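Local atomic coordinates of thermotoga maritima TmcAL (Thermotoga maritima, PDB entry 5Y0T), a protein that belongs to the HIGH nucleotidyl transferase family of the HUP clan and is modelled with adenosine-5'-rp-alpha-thio-triphosphate bound. Residues Lys358-Leu372 against Thr375-Ile388. Numbering follows the deposited sequence.
With EDO (1,2-ethanediol), chain G.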
ATOM      1  N   LYS A 358     -25.082  19.795 -17.597  1.00 19.07           N
ATOM      2  CA  LYS A 358     -24.424  19.163 -18.738  1.00 23.76           C
ATOM      3  C   LYS A 358     -23.694  17.886 -18.342  1.00 25.41           C
ATOM      4  O   LYS A 358     -23.078  17.258 -19.187  1.00 23.15           O
ATOM      5  CB  LYS A 358     -23.424  20.132 -19.396  1.00 24.87           C
ATOM      6  CG  LYS A 358     -23.942  21.560 -19.609  1.00 39.86           C
ATOM      7  CD  LYS A 358     -22.776  22.522 -19.904  1.00 45.79           C
ATOM      8  CE  LYS A 358     -23.225  23.979 -19.880  1.00 50.98           C
ATOM      9  NZ  LYS A 358     -22.222  24.863 -20.540  1.00 55.17           N
ATOM     10  N   LEU A 359     -23.722  17.546 -17.052  1.00 23.44           N
ATOM     11  CA  LEU A 359     -23.153  16.291 -16.553  1.00 23.19           C
ATOM     12  C   LEU A 359     -24.204  15.589 -15.706  1.00 24.05           C
ATOM     13  O   LEU A 359     -25.041  16.261 -15.109  1.00 19.73           O
ATOM     14  CB  LEU A 359     -21.892  16.537 -15.706  1.00 14.42           C
ATOM     15  CG  LEU A 359     -20.631  17.088 -16.382  1.00 20.52           C
ATOM     16  CD1 LEU A 359     -19.559  17.394 -15.338  1.00 15.98           C
ATOM     17  CD2 LEU A 359     -20.124  16.071 -17.400  1.00 22.56           C
ATOM     18  N   PRO A 360     -24.153  14.245 -15.635  1.00 21.45           N
ATOM     19  CA  PRO A 360     -25.073  13.475 -14.786  1.00 21.89           C
ATOM     20  C   PRO A 360     -24.930  13.884 -13.326  1.00 21.25           C
ATOM     21  O   PRO A 360     -23.812  14.097 -12.864  1.00 24.04           O
ATOM     22  CB  PRO A 360     -24.618  12.019 -14.989  1.00 21.72           C
ATOM     23  CG  PRO A 360     -23.887  12.027 -16.279  1.00 26.23           C
ATOM     24  CD  PRO A 360     -23.212  13.369 -16.350  1.00 21.34           C
ATOM     25  N   ILE A 361     -26.045  14.003 -12.620  1.00 17.77           N
ATOM     26  CA  ILE A 361     -26.014  14.390 -11.215  1.00 18.08           C
ATOM     27  C   ILE A 361     -26.125  13.142 -10.345  1.00 25.19           C
ATOM     28  O   ILE A 361     -27.044  12.342 -10.515  1.00 22.28           O
ATOM     29  CB  ILE A 361     -27.159  15.377 -10.896  1.00 19.80           C
ATOM     30  CG1 ILE A 361     -26.900  16.707 -11.606  1.00 26.25           C
ATOM     31  CG2 ILE A 361     -27.300  15.591  -9.395  1.00 20.37           C
ATOM     32  CD1 ILE A 361     -28.151  17.536 -11.816  1.00 24.42           C
ATOM     33  N   VAL A 362     -25.174  12.971  -9.436  1.00 19.86           N
ATOM     34  CA  VAL A 362     -25.176  11.838  -8.515  1.00 20.70           C
ATOM     35  C   VAL A 362     -25.554  12.335  -7.122  1.00 25.47           C
ATOM     36  O   VAL A 362     -24.823  13.122  -6.535  1.00 21.39           O
ATOM     37  CB  VAL A 362     -23.789  11.138  -8.467  1.00 21.91           C
ATOM     38  CG1 VAL A 362     -23.786   9.989  -7.445  1.00 22.92           C
ATOM     39  CG2 VAL A 362     -23.388  10.638  -9.856  1.00 17.84           C
ATOM     40  N   THR A 363     -26.711  11.913  -6.623  1.00 23.31           N
ATOM     41  CA  THR A 363     -27.113  12.181  -5.237  1.00 22.88           C
ATOM     42  C   THR A 363     -26.946  10.886  -4.454  1.00 27.76           C
ATOM     43  O   THR A 363     -26.235  10.816  -3.450  1.00 35.70           O
ATOM     44  CB  THR A 363     -28.580  12.712  -5.103  1.00 31.60           C
ATOM     45  OG1 THR A 363     -29.456  11.963  -5.952  1.00 30.81           O
ATOM     46  CG2 THR A 363     -28.662  14.173  -5.497  1.00 30.23           C
ATOM     47  N   ASN A 364     -27.628   9.860  -4.926  1.00 24.11           N
ATOM     48  CA  ASN A 364     -27.614   8.560  -4.285  1.00 20.29           C
ATOM     49  C   ASN A 364     -26.493   7.716  -4.880  1.00 21.45           C
ATOM     50  O   ASN A 364     -26.618   7.194  -5.994  1.00 20.89           O
ATOM     51  CB  ASN A 364     -28.983   7.902  -4.497  1.00 19.67           C
ATOM     52  CG  ASN A 364     -29.207   6.686  -3.623  1.00 28.18           C
ATOM     53  OD1 ASN A 364     -28.262   6.040  -3.170  1.00 23.47           O
ATOM     54  ND2 ASN A 364     -30.488   6.346  -3.404  1.00 27.57           N
ATOM     55  N   MET A 365     -25.428   7.520  -4.113  1.00 21.09           N
ATOM     56  CA  MET A 365     -24.243   6.843  -4.647  1.00 23.14           C
ATOM     57  C   MET A 365     -24.538   5.379  -4.971  1.00 22.35           C
ATOM     58  O   MET A 365     -23.987   4.824  -5.919  1.00 22.84           O
ATOM     59  CB  MET A 365     -23.074   6.956  -3.670  1.00 21.29           C
ATOM     60  CG  MET A 365     -22.264   8.258  -3.812  1.00 22.02           C
ATOM     61  SD  MET A 365     -21.392   8.404  -5.386  1.00 21.52           S
ATOM     62  CE  MET A 365     -19.928   7.403  -5.059  1.00 20.55           C
ATOM     63  N   SER A 366     -25.435   4.758  -4.210  1.00 21.71           N
ATOM     64  CA  SER A 366     -25.802   3.364  -4.476  1.00 22.57           C
ATOM     65  C   SER A 366     -26.390   3.206  -5.867  1.00 22.10           C
ATOM     66  O   SER A 366     -26.465   2.101  -6.390  1.00 23.79           O
ATOM     67  CB  SER A 366     -26.797   2.846  -3.430  1.00 28.96           C
ATOM     68  OG  SER A 366     -26.181   2.761  -2.152  1.00 36.92           O
ATOM     69  N   LEU A 367     -26.843   4.311  -6.451  1.00 19.03           N
ATOM     70  CA  LEU A 367     -27.398   4.295  -7.798  1.00 20.91           C
ATOM     71  C   LEU A 367     -26.453   4.792  -8.904  1.00 21.09           C
ATOM     72  O   LEU A 367     -26.885   4.920 -10.050  1.00 21.72           O
ATOM     73  CB  LEU A 367     -28.682   5.138  -7.833  1.00 20.41           C
ATOM     74  CG  LEU A 367     -29.757   4.782  -6.796  1.00 28.40           C
ATOM     75  CD1 LEU A 367     -31.002   5.648  -7.006  1.00 29.99           C
ATOM     76  CD2 LEU A 367     -30.109   3.304  -6.835  1.00 23.71           C
ATOM     77  N   TYR A 368     -25.201   5.139  -8.593  1.00 18.99           N
ATOM     78  CA  TYR A 368     -24.458   5.895  -9.600  1.00 20.84           C
ATOM     79  C   TYR A 368     -24.233   5.110 -10.883  1.00 22.48           C
ATOM     80  O   TYR A 368     -24.155   5.711 -11.951  1.00 21.06           O
ATOM     81  CB  TYR A 368     -23.130   6.425  -9.058  1.00 20.43           C
ATOM     82  CG  TYR A 368     -21.938   5.491  -8.977  1.00 23.62           C
ATOM     83  CD1 TYR A 368     -21.286   5.035 -10.121  1.00 20.49           C
ATOM     84  CD2 TYR A 368     -21.394   5.166  -7.750  1.00 27.22           C
ATOM     85  CE1 TYR A 368     -20.186   4.222 -10.032  1.00 22.18           C
ATOM     86  CE2 TYR A 368     -20.274   4.366  -7.654  1.00 26.32           C
ATOM     87  CZ  TYR A 368     -19.671   3.900  -8.797  1.00 24.44           C
ATOM     88  OH  TYR A 368     -18.543   3.100  -8.696  1.00 29.10           O
ATOM     89  N   ARG A 369     -24.175   3.777 -10.800  1.00 17.62           N
ATOM     90  CA  ARG A 369     -24.011   2.987 -12.015  1.00 24.69           C
ATOM     91  C   ARG A 369     -25.273   3.003 -12.863  1.00 25.00           C
ATOM     92  O   ARG A 369     -25.192   2.931 -14.091  1.00 23.91           O
ATOM     93  CB  ARG A 369     -23.631   1.542 -11.690  1.00 25.11           C
ATOM     94  CG  ARG A 369     -22.310   1.433 -10.963  1.00 34.97           C
ATOM     95  CD  ARG A 369     -21.892  -0.013 -10.800  1.00 45.60           C
ATOM     96  NE  ARG A 369     -20.757  -0.297 -11.667  1.00 53.92           N
ATOM     97  CZ  ARG A 369     -19.491  -0.235 -11.276  1.00 42.47           C
ATOM     98  NH1 ARG A 369     -19.196   0.076 -10.024  1.00 48.36           N
ATOM     99  NH2 ARG A 369     -18.526  -0.492 -12.139  1.00 45.99           N
ATOM    100  N   LYS A 370     -26.438   3.061 -12.216  1.00 24.62           N
ATOM    101  CA  LYS A 370     -27.692   3.169 -12.957  1.00 24.64           C
ATOM    102  C   LYS A 370     -27.789   4.549 -13.600  1.00 24.99           C
ATOM    103  O   LYS A 370     -28.248   4.682 -14.734  1.00 26.86           O
ATOM    104  CB  LYS A 370     -28.909   2.912 -12.051  1.00 24.28           C
ATOM    105  CG  LYS A 370     -28.985   1.482 -11.553  1.00 26.95           C
ATOM    106  CD  LYS A 370     -30.338   1.136 -10.894  1.00 32.01           C
ATOM    107  CE  LYS A 370     -30.432  -0.379 -10.672  1.00 32.42           C
ATOM    108  NZ  LYS A 370     -31.739  -0.829 -10.117  1.00 36.71           N
ATOM    109  N   VAL A 371     -27.360   5.571 -12.872  1.00 17.28           N
ATOM    110  CA  VAL A 371     -27.318   6.920 -13.421  1.00 18.16           C
ATOM    111  C   VAL A 371     -26.488   6.929 -14.711  1.00 24.80           C
ATOM    112  O   VAL A 371     -26.918   7.464 -15.744  1.00 24.17           O
ATOM    113  CB  VAL A 371     -26.728   7.938 -12.420  1.00 22.89           C
ATOM    114  CG1 VAL A 371     -26.455   9.268 -13.123  1.00 23.40           C
ATOM    115  CG2 VAL A 371     -27.680   8.153 -11.245  1.00 24.36           C
ATOM    116  N   LEU A 372     -25.316   6.301 -14.657  1.00 21.89           N
ATOM    117  CA  LEU A 372     -24.416   6.278 -15.806  1.00 23.05           C
ATOM    118  C   LEU A 372     -25.005   5.490 -16.972  1.00 20.05           C
ATOM    119  O   LEU A 372     -24.922   5.914 -18.131  1.00 22.09           O
ATOM    120  CB  LEU A 372     -23.058   5.676 -15.412  1.00 24.59           C
ATOM    121  CG  LEU A 372     -22.045   5.572 -16.566  1.00 23.80           C
ATOM    122  CD1 LEU A 372     -21.747   6.942 -17.160  1.00 19.56           C
ATOM    123  CD2 LEU A 372     -20.756   4.870 -16.137  1.00 22.04           C
ATOM    124  N   THR A 375     -28.011   7.700 -18.536  1.00 26.70           N
ATOM    125  CA  THR A 375     -27.958   9.124 -18.861  1.00 25.67           C
ATOM    126  C   THR A 375     -27.993   9.362 -20.377  1.00 23.15           C
ATOM    127  O   THR A 375     -27.454   8.573 -21.152  1.00 25.50           O
ATOM    128  CB  THR A 375     -26.716   9.821 -18.241  1.00 27.45           C
ATOM    129  OG1 THR A 375     -26.788  11.226 -18.504  1.00 25.71           O
ATOM    130  CG2 THR A 375     -25.398   9.250 -18.787  1.00 26.79           C
ATOM    131  N   ASP A 376     -28.680  10.433 -20.782  1.00 24.60           N
ATOM    132  CA  ASP A 376     -28.677  10.906 -22.174  1.00 25.27           C
ATOM    133  C   ASP A 376     -27.385  11.660 -22.500  1.00 26.96           C
ATOM    134  O   ASP A 376     -27.074  11.894 -23.654  1.00 27.68           O
ATOM    135  CB  ASP A 376     -29.862  11.844 -22.444  1.00 33.23           C
ATOM    136  CG  ASP A 376     -31.186  11.111 -22.573  1.00 47.47           C
ATOM    137  OD1 ASP A 376     -31.180   9.867 -22.706  1.00 44.87           O
ATOM    138  OD2 ASP A 376     -32.235  11.792 -22.559  1.00 53.67           O
ATOM    139  N   LEU A 377     -26.663  12.075 -21.466  1.00 23.04           N
ATOM    140  CA  LEU A 377     -25.494  12.935 -21.639  1.00 24.23           C
ATOM    141  C   LEU A 377     -24.307  12.120 -22.133  1.00 23.03           C
ATOM    142  O   LEU A 377     -24.009  11.077 -21.575  1.00 21.10           O
ATOM    143  CB  LEU A 377     -25.156  13.640 -20.314  1.00 23.41           C
ATOM    144  CG  LEU A 377     -26.217  14.671 -19.901  1.00 27.94           C
ATOM    145  CD1 LEU A 377     -26.043  15.134 -18.464  1.00 23.64           C
ATOM    146  CD2 LEU A 377     -26.170  15.866 -20.843  1.00 25.43           C
ATOM    147  N   PRO A 378     -23.608  12.608 -23.169  1.00 25.70           N
ATOM    148  CA  PRO A 378     -22.600  11.764 -23.821  1.00 23.33           C
ATOM    149  C   PRO A 378     -21.273  11.748 -23.077  1.00 24.78           C
ATOM    150  O   PRO A 378     -20.241  12.158 -23.613  1.00 22.09           O
ATOM    151  CB  PRO A 378     -22.452  12.416 -25.199  1.00 29.29           C
ATOM    152  CG  PRO A 378     -22.720  13.870 -24.925  1.00 26.26           C
ATOM    153  CD  PRO A 378     -23.808  13.885 -23.876  1.00 27.06           C
ATOM    154  N   VAL A 379     -21.302  11.282 -21.838  1.00 21.34           N
ATOM    155  CA  VAL A 379     -20.086  11.242 -21.033  1.00 22.49           C
ATOM    156  C   VAL A 379     -19.168  10.100 -21.472  1.00 25.74           C
ATOM    157  O   VAL A 379     -19.568   9.183 -22.207  1.00 22.99           O
ATOM    158  CB  VAL A 379     -20.416  11.105 -19.540  1.00 19.33           C
ATOM    159  CG1 VAL A 379     -21.258  12.270 -19.105  1.00 19.76           C
ATOM    160  CG2 VAL A 379     -21.198   9.802 -19.286  1.00 24.27           C
ATOM    161  N   ASP A 380     -17.918  10.185 -21.043  1.00 22.74           N
ATOM    162  CA  ASP A 380     -16.965   9.105 -21.237  1.00 25.89           C
ATOM    163  C   ASP A 380     -17.193   8.118 -20.101  1.00 24.09           C
ATOM    164  O   ASP A 380     -16.911   8.418 -18.936  1.00 20.66           O
ATOM    165  CB  ASP A 380     -15.543   9.668 -21.226  1.00 21.33           C
ATOM    166  CG  ASP A 380     -14.472   8.620 -21.467  1.00 24.53           C
ATOM    167  OD1 ASP A 380     -14.614   7.474 -21.005  1.00 25.46           O
ATOM    168  OD2 ASP A 380     -13.459   8.973 -22.105  1.00 24.36           O
ATOM    169  N   LYS A 381     -17.667   6.924 -20.439  1.00 23.02           N
ATOM    170  CA  LYS A 381     -18.126   5.993 -19.410  1.00 24.16           C
ATOM    171  C   LYS A 381     -16.965   5.447 -18.594  1.00 21.77           C
ATOM    172  O   LYS A 381     -17.027   5.410 -17.355  1.00 24.72           O
ATOM    173  CB  LYS A 381     -18.925   4.843 -20.036  1.00 27.80           C
ATOM    174  CG  LYS A 381     -20.311   5.279 -20.514  1.00 34.44           C
ATOM    175  CD  LYS A 381     -21.233   4.077 -20.681  1.00 48.08           C
ATOM    176  CE  LYS A 381     -22.700   4.491 -20.738  1.00 47.49           C
ATOM    177  NZ  LYS A 381     -23.029   5.186 -22.006  1.00 52.04           N
ATOM    178  N   GLN A 382     -15.899   5.042 -19.271  1.00 23.12           N
ATOM    179  CA  GLN A 382     -14.757   4.493 -18.541  1.00 27.22           C
ATOM    180  C   GLN A 382     -14.121   5.562 -17.649  1.00 23.39           C
ATOM    181  O   GLN A 382     -13.767   5.285 -16.512  1.00 24.93           O
ATOM    182  CB  GLN A 382     -13.723   3.897 -19.502  1.00 33.71           C
ATOM    183  CG  GLN A 382     -12.707   2.971 -18.808  1.00 43.69           C
ATOM    184  CD  GLN A 382     -13.337   2.092 -17.709  1.00 54.22           C
ATOM    185  OE1 GLN A 382     -12.928   2.153 -16.543  1.00 58.14           O
ATOM    186  NE2 GLN A 382     -14.330   1.273 -18.084  1.00 47.18           N
ATOM    187  N   LEU A 383     -14.008   6.791 -18.150  1.00 22.78           N
ATOM    188  CA  LEU A 383     -13.436   7.879 -17.351  1.00 20.58           C
ATOM    189  C   LEU A 383     -14.305   8.192 -16.123  1.00 16.77           C
ATOM    190  O   LEU A 383     -13.798   8.384 -14.990  1.00 18.81           O
ATOM    191  CB  LEU A 383     -13.264   9.130 -18.212  1.00 17.55           C
ATOM    192  CG  LEU A 383     -12.544  10.295 -17.528  1.00 19.61           C
ATOM    193  CD1 LEU A 383     -11.144   9.872 -17.069  1.00 23.03           C
ATOM    194  CD2 LEU A 383     -12.463  11.450 -18.510  1.00 19.69           C
ATOM    195  N   PHE A 384     -15.612   8.228 -16.347  1.00 18.13           N
ATOM    196  CA  PHE A 384     -16.587   8.417 -15.268  1.00 17.84           C
ATOM    197  C   PHE A 384     -16.330   7.374 -14.178  1.00 22.63           C
ATOM    198  O   PHE A 384     -16.176   7.711 -13.011  1.00 18.80           O
ATOM    199  CB  PHE A 384     -18.012   8.312 -15.851  1.00 20.41           C
ATOM    200  CG  PHE A 384     -19.141   8.506 -14.855  1.00 19.34           C
ATOM    201  CD1 PHE A 384     -19.337   7.627 -13.791  1.00 21.70           C
ATOM    202  CD2 PHE A 384     -20.078   9.515 -15.054  1.00 19.99           C
ATOM    203  CE1 PHE A 384     -20.413   7.787 -12.917  1.00 23.21           C
ATOM    204  CE2 PHE A 384     -21.167   9.669 -14.198  1.00 22.01           C
ATOM    205  CZ  PHE A 384     -21.327   8.810 -13.119  1.00 18.98           C
ATOM    206  N   LEU A 385     -16.279   6.103 -14.568  1.00 21.35           N
ATOM    207  CA  LEU A 385     -16.073   5.034 -13.599  1.00 22.69           C
ATOM    208  C   LEU A 385     -14.733   5.163 -12.877  1.00 20.76           C
ATOM    209  O   LEU A 385     -14.674   4.980 -11.662  1.00 21.47           O
ATOM    210  CB  LEU A 385     -16.182   3.656 -14.279  1.00 19.63           C
ATOM    211  CG  LEU A 385     -17.594   3.295 -14.754  1.00 17.94           C
ATOM    212  CD1 LEU A 385     -17.596   1.974 -15.566  1.00 20.80           C
ATOM    213  CD2 LEU A 385     -18.569   3.208 -13.590  1.00 19.80           C
ATOM    214  N   GLU A 386     -13.663   5.478 -13.610  1.00 21.11           N
ATOM    215  CA  GLU A 386     -12.348   5.681 -12.984  1.00 21.14           C
ATOM    216  C   GLU A 386     -12.328   6.866 -12.032  1.00 18.10           C
ATOM    217  O   GLU A 386     -11.779   6.773 -10.924  1.00 18.78           O
ATOM    218  CB  GLU A 386     -11.254   5.844 -14.059  1.00 19.85           C
ATOM    219  CG  GLU A 386     -11.070   4.556 -14.856  1.00 28.92           C
ATOM    220  CD  GLU A 386      -9.961   4.619 -15.902  1.00 41.47           C
ATOM    221  OE1 GLU A 386      -9.281   5.655 -16.012  1.00 43.43           O
ATOM    222  OE2 GLU A 386      -9.774   3.614 -16.618  1.00 45.70           O
ATOM    223  N   GLN A 387     -12.942   7.973 -12.436  1.00 18.44           N
ATOM    224  CA  GLN A 387     -12.977   9.144 -11.580  1.00 16.05           C
ATOM    225  C   GLN A 387     -13.723   8.860 -10.280  1.00 14.86           C
ATOM    226  O   GLN A 387     -13.217   9.151  -9.188  1.00 18.87           O
ATOM    227  CB  GLN A 387     -13.618  10.338 -12.315  1.00 17.95           C
ATOM    228  CG  GLN A 387     -12.734  10.937 -13.398  1.00 20.73           C
ATOM    229  CD  GLN A 387     -13.401  12.085 -14.154  1.00 18.35           C
ATOM    230  OE1 GLN A 387     -14.612  12.293 -14.057  1.00 18.94           O
ATOM    231  NE2 GLN A 387     -12.604  12.844 -14.899  1.00 16.32           N
ATOM    232  N   ILE A 388     -14.921   8.280 -10.377  1.00 16.70           N
ATOM    233  CA  ILE A 388     -15.737   8.128  -9.175  1.00 17.90           C
ATOM    234  C   ILE A 388     -15.182   7.005  -8.280  1.00 18.92           C
ATOM    235  O   ILE A 388     -15.278   7.085  -7.050  1.00 18.27           O
ATOM    236  CB  ILE A 388     -17.232   7.902  -9.530  1.00 19.27           C
ATOM    237  CG1 ILE A 388     -18.136   8.387  -8.395  1.00 22.40           C
ATOM    238  CG2 ILE A 388     -17.530   6.421  -9.909  1.00 16.03           C
ATOM    239  CD1 ILE A 388     -19.600   8.564  -8.835  1.00 24.99           C
TER
HETATM  240  C1  EDO G1003     -18.558  15.034 -20.492  1.00 34.59           C
HETATM  241  O1  EDO G1003     -19.523  14.786 -21.532  1.00 45.90           O
HETATM  242  C2  EDO G1003     -17.407  15.880 -21.042  1.00 33.06           C
HETATM  243  O2  EDO G1003     -16.377  15.017 -21.579  1.00 30.77           O
HETATM  244  O   HOH W   1     -16.443   3.081 -10.511  1.00 23.83           O
HETATM  245  O   HOH W   2     -25.681   6.375 -21.014  1.00 35.51           O
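One water joins Tyr368 to the backbone of the facing helix: it lies 2.8 Å from Tyr368 OH and donates to Leu385 O over the same distance. The phenol is thereby tied at its hydroxyl while Ile388 packs on its ring. Ile388 CG2 sits over one face, 3.5 Å from Tyr368 CE1, a CH-pi contact, and CD1 of the same isoleucine spreads across to the CG end of the ring. Leu385 CD2 comes in at the ring edge, near its plane, and also lies over one face of the Arg369 guanidinium. Met365 and Ile388 meet tip to tip: the bend at chi2 brings Met365 SD to 3.9 Å from Ile388 CD1, and the bend at chi3 lays CE near Ile388 CG1.

Next along the interface, Leu372 sits between Phe384, Leu385 and Val379. Its chi1 of 178° carries the branch toward the other segment, and chi2 sets CD1 on Phe384 and CD2 against Leu385 CD2. CD1 stands over a face of the Phe384 ring, a CH-pi contact 19° off the normal. The same methyl touches Val379 CG2 at 3.6 Å. Tyr368 CD1 and Pro360 CG approach the Phe384 ring at its edge; outside the two segments, Tyr336 packs edge-to-face with Phe384.

Pro360 CD lies alongside Val379 CG1, the two side chains running in opposite senses, and Leu377 CD1 presses on the Leu359-Pro360 peptide. Thr375 OG1 closes an ST turn by accepting from Leu377 N (3.1 Å). Asp380 is the N-cap of helix 381-399, its OD1 accepting from Leu383 N; OD2 pairs with Lys328 and Lys332.

The segments 368-372 and 381-388 run nearly antiparallel, at 161°, as in a helical hairpin, its apolar inner side packed beside the short strand 361-362, which joins strand 337-343 of the mixed sheet.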